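Local coordinates for protein ethylbenzene dehydrogenase beta-subunit (Aromatoleum aromaticum, PDB 2IVF) that carries three SF4 clusters and one Fe3-S4 cluster as the iron-sulfur subunit of a three-chain enzyme, probably passing electrons between its partner subunits, at residues V20-L25 / H248-K253; G63-Y68 / V84-I89; F145-M150 / E299-P304; V256-H261 / K307-V312. All blocks are in the same frame, centred on the assembly; numbering follows the deposited sequence.

Interaction 1: V20-L25 / H248-K253; sequences VTVIDL and HKLVKK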
loop_
_atom_site.group_PDB
_atom_site.type_symbol
_atom_site.label_atom_id
_atom_site.label_comp_id
_atom_site.label_asym_id
_atom_site.label_seq_id
_atom_site.Cartn_x
_atom_site.Cartn_y
_atom_site.Cartn_z
ATOM N N VAL B 20 -9.387 -23.712 -13.429
ATOM C CA VAL B 20 -8.884 -23.693 -12.071
ATOM C C VAL B 20 -7.844 -22.617 -11.890
ATOM O O VAL B 20 -7.200 -22.154 -12.855
ATOM C CB VAL B 20 -8.292 -25.038 -11.635
ATOM C CG1 VAL B 20 -9.263 -26.232 -11.972
ATOM C CG2 VAL B 20 -6.962 -25.230 -12.204
ATOM N N THR B 21 -7.736 -22.179 -10.629
ATOM C CA THR B 21 -6.721 -21.265 -10.223
ATOM C C THR B 21 -5.904 -21.944 -9.132
ATOM O O THR B 21 -6.428 -22.671 -8.281
ATOM C CB THR B 21 -7.322 -19.954 -9.661
ATOM O OG1 THR B 21 -7.947 -19.181 -10.721
ATOM C CG2 THR B 21 -6.213 -19.111 -9.010
ATOM N N VAL B 22 -4.618 -21.735 -9.181
ATOM C CA VAL B 22 -3.734 -22.110 -8.092
ATOM C C VAL B 22 -3.244 -20.807 -7.450
ATOM O O VAL B 22 -2.865 -19.853 -8.146
ATOM C CB VAL B 22 -2.527 -22.915 -8.579
ATOM C CG1 VAL B 22 -1.422 -22.987 -7.506
ATOM C CG2 VAL B 22 -3.000 -24.320 -9.023
ATOM N N ILE B 23 -3.239 -20.765 -6.125
ATOM C CA ILE B 23 -2.766 -19.572 -5.387
ATOM C C ILE B 23 -1.661 -20.005 -4.461
ATOM O O ILE B 23 -1.862 -20.889 -3.643
ATOM C CB ILE B 23 -3.907 -18.971 -4.538
ATOM C CG1 ILE B 23 -5.079 -18.613 -5.478
ATOM C CG2 ILE B 23 -3.396 -17.819 -3.617
ATOM C CD1 ILE B 23 -6.327 -17.984 -4.812
ATOM N N ASP B 24 -0.480 -19.422 -4.611
ATOM C CA ASP B 24 0.700 -19.861 -3.855
ATOM C C ASP B 24 0.793 -18.995 -2.633
ATOM O O ASP B 24 1.224 -17.859 -2.711
ATOM C CB ASP B 24 1.982 -19.732 -4.690
ATOM C CG ASP B 24 3.187 -20.315 -3.985
ATOM O OD1 ASP B 24 3.117 -20.517 -2.726
ATOM O OD2 ASP B 24 4.209 -20.550 -4.667
ATOM N N LEU B 25 0.483 -19.558 -1.470
ATOM C CA LEU B 25 0.433 -18.755 -0.258
ATOM C C LEU B 25 1.796 -18.343 0.198
ATOM O O LEU B 25 1.903 -17.410 0.997
ATOM C CB LEU B 25 -0.294 -19.491 0.848
ATOM C CG LEU B 25 -1.748 -19.827 0.488
ATOM C CD1 LEU B 25 -2.408 -20.634 1.541
ATOM C CD2 LEU B 25 -2.564 -18.509 0.241
ATOM N N HIS B 248 -2.281 -27.737 -13.926
ATOM C CA HIS B 248 -2.275 -29.181 -13.947
ATOM C C HIS B 248 -1.063 -29.750 -13.232
ATOM O O HIS B 248 -1.185 -30.693 -12.434
ATOM C CB HIS B 248 -2.265 -29.716 -15.359
ATOM C CG HIS B 248 -2.289 -31.193 -15.378
ATOM N ND1 HIS B 248 -3.462 -31.904 -15.344
ATOM C CD2 HIS B 248 -1.286 -32.098 -15.376
ATOM C CE1 HIS B 248 -3.180 -33.197 -15.357
ATOM N NE2 HIS B 248 -1.866 -33.338 -15.363
ATOM N N LYS B 249 0.104 -29.138 -13.465
ATOM C CA LYS B 249 1.372 -29.624 -12.885
ATOM C C LYS B 249 1.445 -29.496 -11.367
ATOM O O LYS B 249 1.981 -30.366 -10.681
ATOM C CB LYS B 249 2.548 -28.917 -13.545
ATOM C CG LYS B 249 2.777 -29.405 -14.957
ATOM C CD LYS B 249 3.826 -28.562 -15.673
ATOM C CE LYS B 249 3.918 -28.918 -17.182
ATOM N NZ LYS B 249 4.761 -27.923 -17.839
ATOM N N LEU B 250 0.865 -28.446 -10.842
ATOM C CA LEU B 250 0.845 -28.207 -9.389
ATOM C C LEU B 250 -0.231 -28.961 -8.644
ATOM O O LEU B 250 0.033 -29.446 -7.523
ATOM C CB LEU B 250 0.722 -26.716 -9.122
ATOM C CG LEU B 250 1.886 -25.858 -9.642
ATOM C CD1 LEU B 250 1.584 -24.410 -9.462
ATOM C CD2 LEU B 250 3.301 -26.199 -9.037
ATOM N N VAL B 251 -1.405 -29.132 -9.274
ATOM C CA VAL B 251 -2.580 -29.776 -8.612
ATOM C C VAL B 251 -2.521 -31.276 -8.804
ATOM O O VAL B 251 -2.701 -32.051 -7.845
ATOM C CB VAL B 251 -3.930 -29.215 -9.165
ATOM C CG1 VAL B 251 -5.196 -29.953 -8.596
ATOM C CG2 VAL B 251 -4.074 -27.721 -8.913
ATOM N N LYS B 252 -2.235 -31.689 -10.042
ATOM C CA LYS B 252 -2.348 -33.087 -10.412
ATOM C C LYS B 252 -1.044 -33.853 -10.414
ATOM O O LYS B 252 -1.039 -35.023 -10.072
ATOM C CB LYS B 252 -3.002 -33.242 -11.787
ATOM C CG LYS B 252 -4.398 -32.670 -11.923
ATOM C CD LYS B 252 -5.382 -33.228 -10.921
ATOM C CE LYS B 252 -5.678 -34.657 -11.174
ATOM N NZ LYS B 252 -6.864 -35.030 -10.334
ATOM N N LYS B 253 0.054 -33.239 -10.835
ATOM C CA LYS B 253 1.325 -33.951 -10.993
ATOM C C LYS B 253 2.122 -33.896 -9.674
ATOM O O LYS B 253 2.338 -34.916 -9.029
ATOM C CB LYS B 253 2.114 -33.364 -12.167
ATOM C CG LYS B 253 3.544 -33.956 -12.464
ATOM C CD LYS B 253 4.192 -33.142 -13.636
ATOM C CE LYS B 253 5.572 -33.586 -14.001
ATOM N NZ LYS B 253 6.175 -32.695 -15.058
#

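Interaction 2: G63-Y68 / V84-I89; sequences GYPRDY and VLPTLI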
loop_
_atom_site.group_PDB
_atom_site.type_symbol
_atom_site.label_atom_id
_atom_site.label_comp_id
_atom_site.label_asym_id
_atom_site.label_seq_id
_atom_site.Cartn_x
_atom_site.Cartn_y
_atom_site.Cartn_z
ATOM N N GLY B 63 -11.873 -14.230 8.390
ATOM C CA GLY B 63 -12.079 -14.437 6.985
ATOM C C GLY B 63 -13.131 -13.502 6.427
ATOM O O GLY B 63 -13.445 -12.446 7.001
ATOM N N TYR B 64 -13.635 -13.883 5.268
ATOM C CA TYR B 64 -14.537 -13.059 4.515
ATOM C C TYR B 64 -15.545 -13.941 3.806
ATOM O O TYR B 64 -15.147 -14.851 3.142
ATOM C CB TYR B 64 -13.803 -12.234 3.470
ATOM C CG TYR B 64 -14.784 -11.410 2.651
ATOM C CD1 TYR B 64 -15.274 -10.232 3.130
ATOM C CD2 TYR B 64 -15.308 -11.889 1.468
ATOM C CE1 TYR B 64 -16.169 -9.483 2.427
ATOM C CE2 TYR B 64 -16.209 -11.151 0.748
ATOM C CZ TYR B 64 -16.658 -9.949 1.228
ATOM O OH TYR B 64 -17.593 -9.229 0.496
ATOM N N PRO B 65 -16.845 -13.694 3.971
ATOM C CA PRO B 65 -17.394 -12.812 4.967
ATOM C C PRO B 65 -16.975 -13.280 6.346
ATOM O O PRO B 65 -16.517 -14.423 6.509
ATOM C CB PRO B 65 -18.903 -12.965 4.803
ATOM C CG PRO B 65 -19.078 -13.487 3.437
ATOM C CD PRO B 65 -17.883 -14.279 3.103
ATOM N N ARG B 66 -17.119 -12.384 7.303
ATOM C CA ARG B 66 -16.860 -12.661 8.699
ATOM C C ARG B 66 -17.449 -13.996 9.161
ATOM O O ARG B 66 -18.640 -14.237 9.041
ATOM C CB ARG B 66 -17.438 -11.551 9.551
ATOM C CG ARG B 66 -17.070 -11.660 11.034
ATOM C CD ARG B 66 -17.482 -10.439 11.806
ATOM N NE ARG B 66 -18.881 -10.062 11.659
ATOM C CZ ARG B 66 -19.475 -9.090 12.353
ATOM N NH1 ARG B 66 -18.810 -8.398 13.296
ATOM N NH2 ARG B 66 -20.761 -8.839 12.153
ATOM N N ASP B 67 -16.573 -14.827 9.716
ATOM C CA ASP B 67 -16.905 -16.082 10.309
ATOM C C ASP B 67 -17.612 -16.970 9.319
ATOM O O ASP B 67 -18.455 -17.719 9.711
ATOM C CB ASP B 67 -17.725 -15.885 11.595
ATOM C CG ASP B 67 -16.874 -15.361 12.754
ATOM O OD1 ASP B 67 -15.655 -15.555 12.725
ATOM O OD2 ASP B 67 -17.428 -14.771 13.694
ATOM N N TYR B 68 -17.254 -16.901 8.040
ATOM C CA TYR B 68 -17.911 -17.756 7.009
ATOM C C TYR B 68 -17.841 -19.255 7.345
ATOM O O TYR B 68 -18.720 -20.072 6.967
ATOM C CB TYR B 68 -17.288 -17.492 5.636
ATOM C CG TYR B 68 -16.022 -18.262 5.289
ATOM C CD1 TYR B 68 -14.762 -17.775 5.593
ATOM C CD2 TYR B 68 -16.101 -19.499 4.654
ATOM C CE1 TYR B 68 -13.612 -18.473 5.264
ATOM C CE2 TYR B 68 -14.986 -20.207 4.321
ATOM C CZ TYR B 68 -13.729 -19.697 4.615
ATOM O OH TYR B 68 -12.649 -20.434 4.261
ATOM N N VAL B 84 -26.535 -20.066 7.167
ATOM C CA VAL B 84 -27.113 -18.792 7.594
ATOM C C VAL B 84 -26.597 -17.666 6.730
ATOM O O VAL B 84 -25.511 -17.749 6.178
ATOM C CB VAL B 84 -26.843 -18.479 9.086
ATOM C CG1 VAL B 84 -27.390 -19.583 9.982
ATOM C CG2 VAL B 84 -25.426 -18.301 9.353
ATOM N N LEU B 85 -27.377 -16.600 6.635
ATOM C CA LEU B 85 -27.083 -15.524 5.735
ATOM C C LEU B 85 -26.144 -14.550 6.396
ATOM O O LEU B 85 -26.363 -14.151 7.549
ATOM C CB LEU B 85 -28.356 -14.794 5.328
ATOM C CG LEU B 85 -29.275 -15.632 4.453
ATOM C CD1 LEU B 85 -30.624 -14.981 4.351
ATOM C CD2 LEU B 85 -28.654 -15.849 3.095
ATOM N N PRO B 86 -25.096 -14.154 5.678
ATOM C CA PRO B 86 -24.308 -13.042 6.153
ATOM C C PRO B 86 -25.027 -11.714 6.072
ATOM O O PRO B 86 -25.890 -11.487 5.202
ATOM C CB PRO B 86 -23.120 -13.002 5.198
ATOM C CG PRO B 86 -23.202 -14.194 4.397
ATOM C CD PRO B 86 -24.568 -14.703 4.429
ATOM N N THR B 87 -24.608 -10.825 6.957
ATOM C CA THR B 87 -25.119 -9.478 6.988
ATOM C C THR B 87 -24.208 -8.600 6.138
ATOM O O THR B 87 -23.149 -9.041 5.667
ATOM C CB THR B 87 -25.117 -8.963 8.420
ATOM O OG1 THR B 87 -23.761 -9.018 8.877
ATOM C CG2 THR B 87 -26.061 -9.802 9.348
ATOM N N LEU B 88 -24.627 -7.347 5.921
ATOM C CA LEU B 88 -23.825 -6.374 5.208
ATOM C C LEU B 88 -22.477 -6.191 5.895
ATOM O O LEU B 88 -21.417 -6.124 5.237
ATOM C CB LEU B 88 -24.531 -5.022 5.158
ATOM C CG LEU B 88 -23.789 -3.876 4.459
ATOM C CD1 LEU B 88 -23.181 -4.384 3.173
ATOM C CD2 LEU B 88 -24.724 -2.674 4.227
ATOM N N ILE B 89 -22.528 -6.105 7.228
ATOM C CA ILE B 89 -21.290 -5.964 8.006
ATOM C C ILE B 89 -20.428 -7.196 7.848
ATOM O O ILE B 89 -19.237 -7.061 7.572
ATOM C CB ILE B 89 -21.544 -5.629 9.498
ATOM C CG1 ILE B 89 -22.161 -4.236 9.606
ATOM C CG2 ILE B 89 -20.239 -5.623 10.338
ATOM C CD1 ILE B 89 -22.844 -4.024 10.917
#

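Interaction 3: F145-M150 / E299-P304; sequences FYLARM and EGLFGP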
loop_
_atom_site.group_PDB
_atom_site.type_symbol
_atom_site.label_atom_id
_atom_site.label_comp_id
_atom_site.label_asym_id
_atom_site.label_seq_id
_atom_site.Cartn_x
_atom_site.Cartn_y
_atom_site.Cartn_z
ATOM N N PHE B 145 -0.372 -15.510 7.507
ATOM C CA PHE B 145 -0.135 -15.437 6.077
ATOM C C PHE B 145 -1.414 -14.841 5.500
ATOM O O PHE B 145 -2.392 -14.678 6.241
ATOM C CB PHE B 145 0.175 -16.819 5.480
ATOM C CG PHE B 145 -0.847 -17.851 5.732
ATOM C CD1 PHE B 145 -0.768 -18.659 6.859
ATOM C CD2 PHE B 145 -1.914 -18.048 4.858
ATOM C CE1 PHE B 145 -1.687 -19.638 7.108
ATOM C CE2 PHE B 145 -2.861 -19.011 5.114
ATOM C CZ PHE B 145 -2.737 -19.836 6.245
ATOM N N TYR B 146 -1.417 -14.530 4.199
ATOM C CA TYR B 146 -2.545 -13.895 3.564
ATOM C C TYR B 146 -3.281 -14.887 2.708
ATOM O O TYR B 146 -2.657 -15.742 2.040
ATOM C CB TYR B 146 -2.080 -12.688 2.776
ATOM C CG TYR B 146 -1.367 -11.681 3.641
ATOM C CD1 TYR B 146 -2.083 -10.920 4.558
ATOM C CD2 TYR B 146 0.005 -11.466 3.529
ATOM C CE1 TYR B 146 -1.445 -10.003 5.378
ATOM C CE2 TYR B 146 0.672 -10.490 4.335
ATOM C CZ TYR B 146 -0.082 -9.768 5.242
ATOM O OH TYR B 146 0.544 -8.830 6.029
ATOM N N LEU B 147 -4.613 -14.821 2.744
ATOM C CA LEU B 147 -5.416 -15.851 2.129
ATOM C C LEU B 147 -6.426 -15.242 1.158
ATOM O O LEU B 147 -7.444 -14.661 1.574
ATOM C CB LEU B 147 -6.128 -16.649 3.214
ATOM C CG LEU B 147 -7.040 -17.789 2.699
ATOM C CD1 LEU B 147 -6.227 -18.776 1.846
ATOM C CD2 LEU B 147 -7.775 -18.530 3.870
ATOM N N ALA B 148 -6.084 -15.355 -0.126
ATOM C CA ALA B 148 -6.913 -14.928 -1.235
ATOM C C ALA B 148 -7.919 -15.980 -1.566
ATOM O O ALA B 148 -7.617 -17.192 -1.591
ATOM C CB ALA B 148 -6.054 -14.573 -2.493
ATOM N N ARG B 149 -9.135 -15.522 -1.825
ATOM C CA ARG B 149 -10.225 -16.406 -2.092
ATOM C C ARG B 149 -11.162 -15.795 -3.121
ATOM O O ARG B 149 -11.325 -14.574 -3.181
ATOM C CB ARG B 149 -11.002 -16.708 -0.814
ATOM C CG ARG B 149 -10.218 -17.509 0.237
ATOM C CD ARG B 149 -10.967 -17.607 1.517
ATOM N NE ARG B 149 -12.213 -18.259 1.171
ATOM C CZ ARG B 149 -13.423 -17.875 1.533
ATOM N NH1 ARG B 149 -13.613 -16.850 2.325
ATOM N NH2 ARG B 149 -14.474 -18.542 1.076
ATOM N N MET B 150 -11.796 -16.660 -3.884
ATOM C CA MET B 150 -12.857 -16.265 -4.791
ATOM C C MET B 150 -13.848 -17.419 -4.799
ATOM O O MET B 150 -13.713 -18.362 -4.008
ATOM C CB MET B 150 -12.323 -16.057 -6.226
ATOM C CG MET B 150 -11.084 -15.251 -6.370
ATOM S SD MET B 150 -9.527 -16.170 -6.240
ATOM C CE MET B 150 -9.507 -16.928 -7.892
ATOM N N GLU B 299 -3.735 -27.974 8.224
ATOM C CA GLU B 299 -4.577 -29.132 7.919
ATOM C C GLU B 299 -6.059 -28.777 8.008
ATOM O O GLU B 299 -6.874 -29.337 7.272
ATOM C CB GLU B 299 -4.318 -30.313 8.862
ATOM C CG GLU B 299 -2.995 -31.003 8.629
ATOM C CD GLU B 299 -2.718 -32.106 9.603
ATOM O OE1 GLU B 299 -3.346 -32.127 10.670
ATOM O OE2 GLU B 299 -1.854 -32.953 9.293
ATOM N N GLY B 300 -6.413 -27.857 8.895
ATOM C CA GLY B 300 -7.786 -27.457 9.025
ATOM C C GLY B 300 -8.301 -26.822 7.747
ATOM O O GLY B 300 -9.486 -26.996 7.399
ATOM N N LEU B 301 -7.416 -26.106 7.047
ATOM C CA LEU B 301 -7.749 -25.426 5.824
ATOM C C LEU B 301 -7.547 -26.279 4.588
ATOM O O LEU B 301 -8.363 -26.252 3.684
ATOM C CB LEU B 301 -6.871 -24.205 5.669
ATOM C CG LEU B 301 -7.110 -23.083 6.671
ATOM C CD1 LEU B 301 -6.281 -21.914 6.283
ATOM C CD2 LEU B 301 -8.634 -22.760 6.772
ATOM N N PHE B 302 -6.460 -27.024 4.532
ATOM C CA PHE B 302 -6.052 -27.649 3.271
ATOM C C PHE B 302 -5.966 -29.148 3.299
ATOM O O PHE B 302 -5.578 -29.760 2.296
ATOM C CB PHE B 302 -4.720 -27.051 2.820
ATOM C CG PHE B 302 -4.753 -25.573 2.727
ATOM C CD1 PHE B 302 -5.650 -24.950 1.894
ATOM C CD2 PHE B 302 -3.919 -24.787 3.531
ATOM C CE1 PHE B 302 -5.700 -23.578 1.835
ATOM C CE2 PHE B 302 -3.967 -23.443 3.476
ATOM C CZ PHE B 302 -4.866 -22.824 2.611
ATOM N N GLY B 303 -6.356 -29.751 4.414
ATOM C CA GLY B 303 -6.468 -31.180 4.531
ATOM C C GLY B 303 -5.219 -31.907 4.979
ATOM O O GLY B 303 -4.176 -31.287 5.218
ATOM N N PRO B 304 -5.298 -33.241 5.028
ATOM C CA PRO B 304 -4.258 -34.112 5.559
ATOM C C PRO B 304 -3.003 -34.195 4.699
ATOM O O PRO B 304 -2.018 -34.733 5.154
ATOM C CB PRO B 304 -4.917 -35.498 5.548
ATOM C CG PRO B 304 -5.897 -35.420 4.414
ATOM C CD PRO B 304 -6.449 -34.027 4.521
#

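Interaction 4: V256-H261 / K307-V312; sequences VALPLH and KRVLAV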
loop_
_atom_site.group_PDB
_atom_site.type_symbol
_atom_site.label_atom_id
_atom_site.label_comp_id
_atom_site.label_asym_id
_atom_site.label_seq_id
_atom_site.Cartn_x
_atom_site.Cartn_y
_atom_site.Cartn_z
ATOM N N VAL B 256 0.860 -30.237 -5.064
ATOM C CA VAL B 256 1.289 -29.314 -3.982
ATOM C C VAL B 256 0.288 -28.200 -3.765
ATOM O O VAL B 256 0.444 -27.384 -2.875
ATOM C CB VAL B 256 2.688 -28.688 -4.279
ATOM C CG1 VAL B 256 3.767 -29.767 -4.138
ATOM C CG2 VAL B 256 2.702 -28.025 -5.655
ATOM N N ALA B 257 -0.749 -28.168 -4.609
ATOM C CA ALA B 257 -1.763 -27.147 -4.552
ATOM C C ALA B 257 -3.044 -27.868 -4.062
ATOM O O ALA B 257 -3.518 -28.821 -4.695
ATOM C CB ALA B 257 -1.939 -26.484 -5.914
ATOM N N LEU B 258 -3.516 -27.475 -2.887
ATOM C CA LEU B 258 -4.574 -28.154 -2.168
ATOM C C LEU B 258 -5.849 -27.335 -2.049
ATOM O O LEU B 258 -5.821 -26.130 -1.905
ATOM C CB LEU B 258 -4.106 -28.502 -0.750
ATOM C CG LEU B 258 -2.820 -29.298 -0.650
ATOM C CD1 LEU B 258 -2.366 -29.376 0.800
ATOM C CD2 LEU B 258 -2.931 -30.701 -1.315
ATOM N N PRO B 259 -6.996 -28.027 -2.042
ATOM C CA PRO B 259 -8.261 -27.363 -1.942
ATOM C C PRO B 259 -8.532 -26.781 -0.591
ATOM O O PRO B 259 -8.107 -27.322 0.447
ATOM C CB PRO B 259 -9.277 -28.486 -2.214
ATOM C CG PRO B 259 -8.624 -29.695 -1.790
ATOM C CD PRO B 259 -7.153 -29.483 -2.140
ATOM N N LEU B 260 -9.255 -25.676 -0.591
ATOM C CA LEU B 260 -9.661 -25.075 0.663
ATOM C C LEU B 260 -10.945 -25.757 1.188
ATOM O O LEU B 260 -11.988 -25.804 0.515
ATOM C CB LEU B 260 -9.792 -23.541 0.515
ATOM C CG LEU B 260 -10.384 -22.750 1.703
ATOM C CD1 LEU B 260 -9.434 -22.745 2.881
ATOM C CD2 LEU B 260 -10.743 -21.285 1.269
ATOM N N HIS B 261 -10.866 -26.331 2.379
ATOM C CA HIS B 261 -12.033 -26.898 3.028
ATOM C C HIS B 261 -12.773 -27.917 2.129
ATOM O O HIS B 261 -13.986 -27.851 1.973
ATOM C CB HIS B 261 -12.998 -25.791 3.477
ATOM C CG HIS B 261 -12.565 -25.038 4.711
ATOM N ND1 HIS B 261 -12.279 -25.662 5.911
ATOM C CD2 HIS B 261 -12.444 -23.718 4.938
ATOM C CE1 HIS B 261 -11.993 -24.742 6.819
ATOM N NE2 HIS B 261 -12.070 -23.556 6.245
ATOM N N LYS B 307 1.306 -31.915 5.336
ATOM C CA LYS B 307 2.635 -32.352 5.775
ATOM C C LYS B 307 3.506 -32.808 4.598
ATOM O O LYS B 307 4.694 -32.452 4.516
ATOM C CB LYS B 307 2.502 -33.514 6.773
ATOM C CG LYS B 307 3.810 -33.968 7.401
ATOM C CD LYS B 307 3.517 -34.894 8.580
ATOM C CE LYS B 307 4.708 -35.131 9.465
ATOM N NZ LYS B 307 4.422 -36.354 10.383
ATOM N N ARG B 308 2.937 -33.644 3.726
ATOM C CA ARG B 308 3.619 -34.117 2.522
ATOM C C ARG B 308 4.024 -32.930 1.652
ATOM O O ARG B 308 5.176 -32.789 1.229
ATOM C CB ARG B 308 2.708 -35.100 1.715
ATOM C CG ARG B 308 3.342 -35.549 0.335
ATOM C CD ARG B 308 2.449 -36.432 -0.552
ATOM N NE ARG B 308 1.238 -35.716 -0.848
ATOM C CZ ARG B 308 1.095 -34.795 -1.804
ATOM N NH1 ARG B 308 2.083 -34.508 -2.663
ATOM N NH2 ARG B 308 -0.075 -34.167 -1.894
ATOM N N VAL B 309 3.077 -32.038 1.440
ATOM C CA VAL B 309 3.345 -30.911 0.590
ATOM C C VAL B 309 4.493 -30.058 1.124
ATOM O O VAL B 309 5.383 -29.679 0.373
ATOM C CB VAL B 309 2.109 -30.098 0.388
ATOM C CG1 VAL B 309 2.462 -28.778 -0.353
ATOM C CG2 VAL B 309 1.087 -31.015 -0.371
ATOM N N LEU B 310 4.491 -29.776 2.416
ATOM C CA LEU B 310 5.542 -28.957 2.985
ATOM C C LEU B 310 6.874 -29.656 2.801
ATOM O O LEU B 310 7.907 -29.020 2.493
ATOM C CB LEU B 310 5.242 -28.637 4.468
ATOM C CG LEU B 310 4.005 -27.758 4.712
ATOM C CD1 LEU B 310 3.751 -27.615 6.228
ATOM C CD2 LEU B 310 4.114 -26.375 4.041
ATOM N N ALA B 311 6.869 -30.980 2.960
ATOM C CA ALA B 311 8.087 -31.746 2.827
ATOM C C ALA B 311 8.637 -31.692 1.371
ATOM O O ALA B 311 9.846 -31.605 1.165
ATOM C CB ALA B 311 7.866 -33.163 3.291
ATOM N N VAL B 312 7.719 -31.750 0.404
ATOM C CA VAL B 312 8.035 -31.676 -1.031
ATOM C C VAL B 312 8.610 -30.275 -1.307
ATOM O O VAL B 312 9.616 -30.143 -1.996
ATOM C CB VAL B 312 6.787 -31.944 -1.868
ATOM C CG1 VAL B 312 7.023 -31.652 -3.405
ATOM C CG2 VAL B 312 6.312 -33.371 -1.665
#

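Interaction 1: V20-L25 / H248-K253
A helix-on-sheet contact joins Val22, on strand 19-24, to Leu250 and Val251 toward the C-terminal end of the short helix 246-253. Val22 meets the helix with both of its methyl groups, one for each partner. CG1 is held anti to the backbone N (chi1 165°) and approaches the leucine, with Val22 CG1 lying 3.9 Å from Leu250 CD1; the two side chains cross at roughly a right angle. Val22 and Val251 slide past each other in opposite directions, Val22 CG2 coming within 3.6 Å of Val251 CG2.

The strand is an inner one of a four-stranded mixed sheet, with backbone bonds to strand 235-239 along one edge and to strand 270-273 along the other. Val22 points from it toward the helix, whereas Thr21 points away. The Val22 side chain is about 11 Å from a bound SF4 cluster. Beyond the valine the apolar layer continues: Leu250 also touches Leu328 and Leu332 of helix 327-333, and Val251 reaches Tyr271 and Leu240.

The helix widens into a pi-type turn here. His248 O accepts from Lys252 N at 2.8 Å and, at a longer 3.3 Å, from Lys253 N, while Lys252 CB sits 3.6 Å above the plane of the His248 ring, toward its rim.

Interaction 2: G63-Y68 / V84-I89
Pro86 meets Pro65 where two loops without regular helix or strand come together, one following strand 55-59 and the other running from strand 79-80 to helix 99-104; the first is shaped by a type II beta turn from Pro65 to Tyr68. The two pyrrolidine rings touch through their beta carbons, Pro86 CB lying 4.2 Å from Pro65 CB. A cis peptide bond precedes Pro65, and the turn is closed by a weak hydrogen bond from Tyr68 N to Pro65 O. Pro86 also touches Val191 of helix 189-193.

Next along the chain, Thr87 lies at the edge of the Arg66 guanidinium, near its plane, but Thr87 OG1 is 4.4 Å from Arg66 NH2. The hydroxyl is bonded instead to Asp90 N, and Asp90 is also the stronger partner of the arginine, through a salt bridge to Arg66 NE. Arg66 further makes a cation-pi contact with Trp126.

Ile89 completes the contact. Its side chain runs beside that of Arg66 and points the same way. Bending of the arginine chain at chi3 (53°) turns the guanidinium so that the isoleucine methyl lies over one of its faces, with Ile89 CG2 3.7 Å from Arg66 NH2.

Interaction 3: F145-M150 / E299-P304
Phe145 and Leu147, which point from strand 141-149 to the same side, meet Leu301 and Phe302 at the end of helix 295-302. Two of the contacts set a methyl group against a ring edge. Phe145 has CG between its backbone N and carbonyl carbon (chi1 56°), a placement that sends the ring toward the helix; Leu301 comes from the opposite direction, and its CD1 lies 4.1 Å from Phe145 CZ, near the ring plane. In the reciprocal arrangement Leu147 CD1 stands at the edge of the Phe302 ring, 4.3 Å from Phe302 CZ.

A purely aliphatic contact links the two pairs: Leu147 CD2 is 4.4 Å from Leu301 CD1, so Leu301 CD1 touches both Phe145 and Leu147. Within the helix, Leu301 CB lies 3.6 Å above the centre of the Phe302 ring, covering a face while the edge is used by Leu147. The Phe302 ring also meets that of Tyr272, their planes at about 35°.

Backbone bonds are made elsewhere, Phe145 and Leu147 pairing with Tyr59 and Thr57 of strand 55-59. Farther along this segment of the 4Fe-4S dicluster domain, Ala148 and Met150 touch two different SF4 clusters. The helix end therefore meets this cluster-lining strand through buried, wholly apolar contacts, whose hold rests on shape and on exclusion of water and not on directional bonds.

Interaction 4: V256-H261 / K307-V312
Val309 holds CG1 anti to its backbone N (chi1 172°) with CG2 beside that nitrogen, and this spread sets both methyls down on the backbone at Val256. Val309 CG1 lies 3.5 Å from Val256 O and 3.9 Å from Val256 CB. The second methyl extends to the next contact residue of the strand side: Val309 CG2 is 4.0 Å from Leu258 CD1, the two side chains sliding past each other in opposite directions.

Val256 has CG1 anti to its carbonyl carbon (chi1 -71°), from where it approaches Val312, one turn on along the helix; Val256 CG1 and Val312 CG1 are 3.8 Å apart, and their side chains cross nearly at right angles. Val256 and Val312 both touch Leu328 of helix 327-333, while Leu258 reaches back to Phe302. At one side of this apolar patch Arg308 is bonded through NH2 to Lys255 O and to Glu305 in a salt bridge.

Val309 and Val312, three positions apart, both turn toward the 256-261 segment, on one face of helix 306-321. The helix thus packs on the connection between helix 246-253 and the weakly bonded strand 258-259, the outermost strand of the four-stranded mixed sheet on that side within this chain.

How the interactions relate
From the N terminus, strand 19-24 opens the longest loop, which interaction 1 closes at helix 246-253. Interaction 2 is nested inside it and closes a short loop of its own. Interaction 3 opens later within the same loop, at strand 141-149, but closes beyond it at helix 295-302, so it crosses interaction 1. Interaction 4 opens inside the span of interaction 3 and closes past it at helix 306-321, crossing it in turn. Interactions 1, 3 and 4 touch one another and bring helices 246-253, 295-302 and 306-321 against the mixed sheet, its approach at 256-258 and strand 141-149 of the antiparallel sheet. Interaction 2 meets interaction 3 through Arg149 and interaction 4 through Tyr68.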